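Local coordinates for protein 6-phosphogluconate dehydrogenase, NAD-binding (Mycolicibacterium smegmatis MC2 155, PDB 6SMT) that reduces imines with S-enantioselectivity and binds NADPH as its cofactor, at residues R249-A254 / G263-F268. Numbering follows the deposited sequence.
Sequences RHLIAA and GLLEAF
L265 meets both L251 and I252, and these two pairs make up the apolar part of the contact. CG1 of I252 lies 3.7 Å from CB of L265, and the two side chains run past each other in opposite senses. L251 and L265 instead cross at about a right angle. Both methyls of L265 reach L251: CD1 packs against CB of L251 at 3.9 Å, and CD2 meets L251 CD1 at 4.0 Å.

A second set of contacts involves CD1 of I252. With CG1 anti to the carbonyl carbon (chi1 -70°) and the chain extended beyond it (chi2 163°), this methyl reaches the backbone of the facing helix. It lies 3.8 Å from O of L265 and 4.0 Å from CA of E266. The side chain of E266 has two conformers; in one of them CG comes near the same methyl, so this touch is less certain.

The segments belong to consecutive helices, 241-257 and 263-280, of the C-terminal domain. They form a helical hairpin, nearly antiparallel at 156°, with axes 9.5 Å apart. L265 also touches H192 of helix 171-199 and packs on D181 of the second subunit. R249, an exposed residue, also joins the two helices through a salt bridge to D273.

The segments themselves share no hydrogen bond or salt bridge. Between them the contact is van der Waals and hydrophobic, among largely buried aliphatic groups, so its fit probably rests on side-chain shape; the R249–D273 pair adds a charged link between the same helices.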
ATOM      1  N   ARG B 249     -12.259   9.455   9.338  1.00 13.56           N
ATOM      2  CA  ARG B 249     -13.238  10.537   9.069  1.00 15.16           C
ATOM      3  C   ARG B 249     -12.603  11.796   8.520  1.00 13.93           C
ATOM      4  O   ARG B 249     -13.124  12.451   7.602  1.00 15.54           O
ATOM      5  CB  ARG B 249     -14.048  10.791  10.335  1.00 16.54           C
ATOM      6  CG  ARG B 249     -15.031   9.682  10.609  1.00 17.82           C
ATOM      7  CD  ARG B 249     -15.690   9.828  11.944  1.00 21.42           C
ATOM      8  NE  ARG B 249     -16.772   8.873  11.987  1.00 26.04           N
ATOM      9  CZ  ARG B 249     -16.749   7.533  12.047  1.00 28.26           C
ATOM     10  NH1 ARG B 249     -15.639   6.760  11.994  1.00 21.74           N
ATOM     11  NH2 ARG B 249     -17.958   6.976  11.987  1.00 30.08           N
ATOM     12  N   HIS B 250     -11.412  12.151   9.086  1.00 14.80           N
ATOM     13  CA  HIS B 250     -10.649  13.305   8.593  1.00 14.15           C
ATOM     14  C   HIS B 250     -10.254  13.159   7.146  1.00 13.51           C
ATOM     15  O   HIS B 250     -10.367  14.063   6.344  1.00 14.00           O
ATOM     16  CB  HIS B 250      -9.440  13.529   9.483  1.00 13.52           C
ATOM     17  CG  HIS B 250      -9.682  13.601  10.903  1.00 14.45           C
ATOM     18  ND1 HIS B 250      -8.726  13.216  11.822  1.00 14.50           N
ATOM     19  CD2 HIS B 250     -10.785  13.923  11.634  1.00 14.77           C
ATOM     20  CE1 HIS B 250      -9.229  13.289  13.012  1.00 15.29           C
ATOM     21  NE2 HIS B 250     -10.528  13.752  12.938  1.00 16.26           N
ATOM     22  N   LEU B 251      -9.738  11.931   6.813  1.00 12.63           N
ATOM     23  CA  LEU B 251      -9.325  11.617   5.465  1.00 12.86           C
ATOM     24  C   LEU B 251     -10.475  11.768   4.483  1.00 13.36           C
ATOM     25  O   LEU B 251     -10.243  12.303   3.400  1.00 14.59           O
ATOM     26  CB  LEU B 251      -8.660  10.241   5.430  1.00 12.96           C
ATOM     27  CG  LEU B 251      -7.545   9.988   6.477  1.00 12.64           C
ATOM     28  CD1 LEU B 251      -6.998   8.577   6.279  1.00 13.06           C
ATOM     29  CD2 LEU B 251      -6.404  10.979   6.299  1.00 13.45           C
ATOM     30  N   ILE B 252     -11.640  11.201   4.849  1.00 14.63           N
ATOM     31  CA  ILE B 252     -12.829  11.329   3.973  1.00 15.23           C
ATOM     32  C   ILE B 252     -13.307  12.802   3.814  1.00 15.18           C
ATOM     33  O   ILE B 252     -13.534  13.180   2.651  1.00 16.07           O
ATOM     34  CB  ILE B 252     -13.892  10.436   4.560  1.00 14.50           C
ATOM     35  CG1 ILE B 252     -13.525   8.966   4.386  1.00 13.87           C
ATOM     36  CG2 ILE B 252     -15.238  10.754   3.887  1.00 17.22           C
ATOM     37  CD1 ILE B 252     -14.296   8.004   5.269  1.00 14.04           C
ATOM     38  N   ALA B 253     -13.277  13.524   4.845  1.00 15.36           N
ATOM     39  CA  ALA B 253     -13.596  14.983   4.794  1.00 16.88           C
ATOM     40  C   ALA B 253     -12.615  15.703   3.880  1.00 18.51           C
ATOM     41  O   ALA B 253     -12.979  16.525   3.001  1.00 19.74           O
ATOM     42  CB  ALA B 253     -13.599  15.540   6.143  1.00 17.58           C
ATOM     43  N   ALA B 254     -11.311  15.423   4.017  1.00 17.26           N
ATOM     44  CA  ALA B 254     -10.329  16.072   3.133  1.00 16.88           C
ATOM     45  C   ALA B 254     -10.520  15.707   1.694  1.00 18.06           C
ATOM     46  O   ALA B 254     -10.322  16.558   0.757  1.00 19.24           O
ATOM     47  CB  ALA B 254      -8.942  15.725   3.660  1.00 18.66           C
ATOM     48  N   GLY B 263     -14.356   6.645  -2.152  1.00 15.57           N
ATOM     49  CA  GLY B 263     -14.866   5.291  -2.093  1.00 15.62           C
ATOM     50  C   GLY B 263     -13.999   4.282  -1.334  1.00 14.20           C
ATOM     51  O   GLY B 263     -14.541   3.460  -0.616  1.00 14.73           O
ATOM     52  N   LEU B 264     -12.662   4.315  -1.530  1.00 13.29           N
ATOM     53  CA  LEU B 264     -11.862   3.303  -0.852  1.00 13.09           C
ATOM     54  C   LEU B 264     -11.867   3.567   0.650  1.00 12.34           C
ATOM     55  O   LEU B 264     -12.085   2.653   1.459  1.00 12.97           O
ATOM     56  CB  LEU B 264     -10.438   3.183  -1.404  1.00 14.70           C
ATOM     57  CG  LEU B 264     -10.301   2.216  -2.616  1.00 15.82           C
ATOM     58  CD1 LEU B 264     -10.763   2.942  -3.800  1.00 18.66           C
ATOM     59  CD2 LEU B 264      -8.928   1.654  -2.753  1.00 17.88           C
ATOM     60  N   LEU B 265     -11.658   4.812   1.070  1.00 13.19           N
ATOM     61  CA  LEU B 265     -11.656   5.117   2.504  1.00 13.96           C
ATOM     62  C   LEU B 265     -13.038   4.923   3.127  1.00 13.41           C
ATOM     63  O   LEU B 265     -13.119   4.543   4.300  1.00 13.05           O
ATOM     64  CB  LEU B 265     -11.199   6.561   2.766  1.00 15.55           C
ATOM     65  CG  LEU B 265      -9.734   6.843   2.452  1.00 19.05           C
ATOM     66  CD1 LEU B 265      -9.552   8.333   2.203  1.00 20.31           C
ATOM     67  CD2 LEU B 265      -8.879   6.323   3.551  1.00 20.25           C
ATOM     68  N   GLU B 266     -14.113   5.186   2.359  0.50 14.02           N
ATOM     69  CA  GLU B 266     -15.487   4.964   2.873  0.50 15.51           C
ATOM     70  C   GLU B 266     -15.682   3.499   3.189  0.50 14.54           C
ATOM     71  O   GLU B 266     -16.365   3.191   4.151  0.50 14.94           O
ATOM     72  CB  GLU B 266     -16.504   5.542   1.885  0.50 16.19           C
ATOM     73  CG  GLU B 266     -16.508   7.042   1.852  0.50 19.18           C
ATOM     74  CD  GLU B 266     -17.264   7.676   0.697  0.50 21.69           C
ATOM     75  OE1 GLU B 266     -17.469   7.010  -0.343  0.50 23.27           O
ATOM     76  OE2 GLU B 266     -17.614   8.876   0.840  0.50 27.03           O
ATOM     77  N   ALA B 267     -15.217   2.599   2.314  1.00 14.02           N
ATOM     78  CA  ALA B 267     -15.318   1.162   2.521  1.00 14.95           C
ATOM     79  C   ALA B 267     -14.518   0.749   3.753  1.00 14.30           C
ATOM     80  O   ALA B 267     -14.999   0.024   4.629  1.00 14.20           O
ATOM     81  CB  ALA B 267     -14.902   0.371   1.301  1.00 16.01           C
ATOM     82  N   PHE B 268     -13.310   1.325   3.899  1.00 13.27           N
ATOM     83  CA  PHE B 268     -12.504   1.019   5.085  1.00 13.13           C
ATOM     84  C   PHE B 268     -13.179   1.491   6.373  1.00 13.66           C
ATOM     85  O   PHE B 268     -13.171   0.784   7.371  1.00 13.53           O
ATOM     86  CB  PHE B 268     -11.103   1.642   4.900  1.00 12.70           C
ATOM     87  CG  PHE B 268     -10.114   1.235   5.963  1.00 12.32           C
ATOM     88  CD1 PHE B 268      -9.691  -0.079   6.119  1.00 13.84           C
ATOM     89  CD2 PHE B 268      -9.589   2.214   6.793  1.00 13.49           C
ATOM     90  CE1 PHE B 268      -8.784  -0.420   7.107  1.00 13.63           C
ATOM     91  CE2 PHE B 268      -8.658   1.858   7.746  1.00 13.02           C
ATOM     92  CZ  PHE B 268      -8.261   0.579   7.900  1.00 13.10           C
TER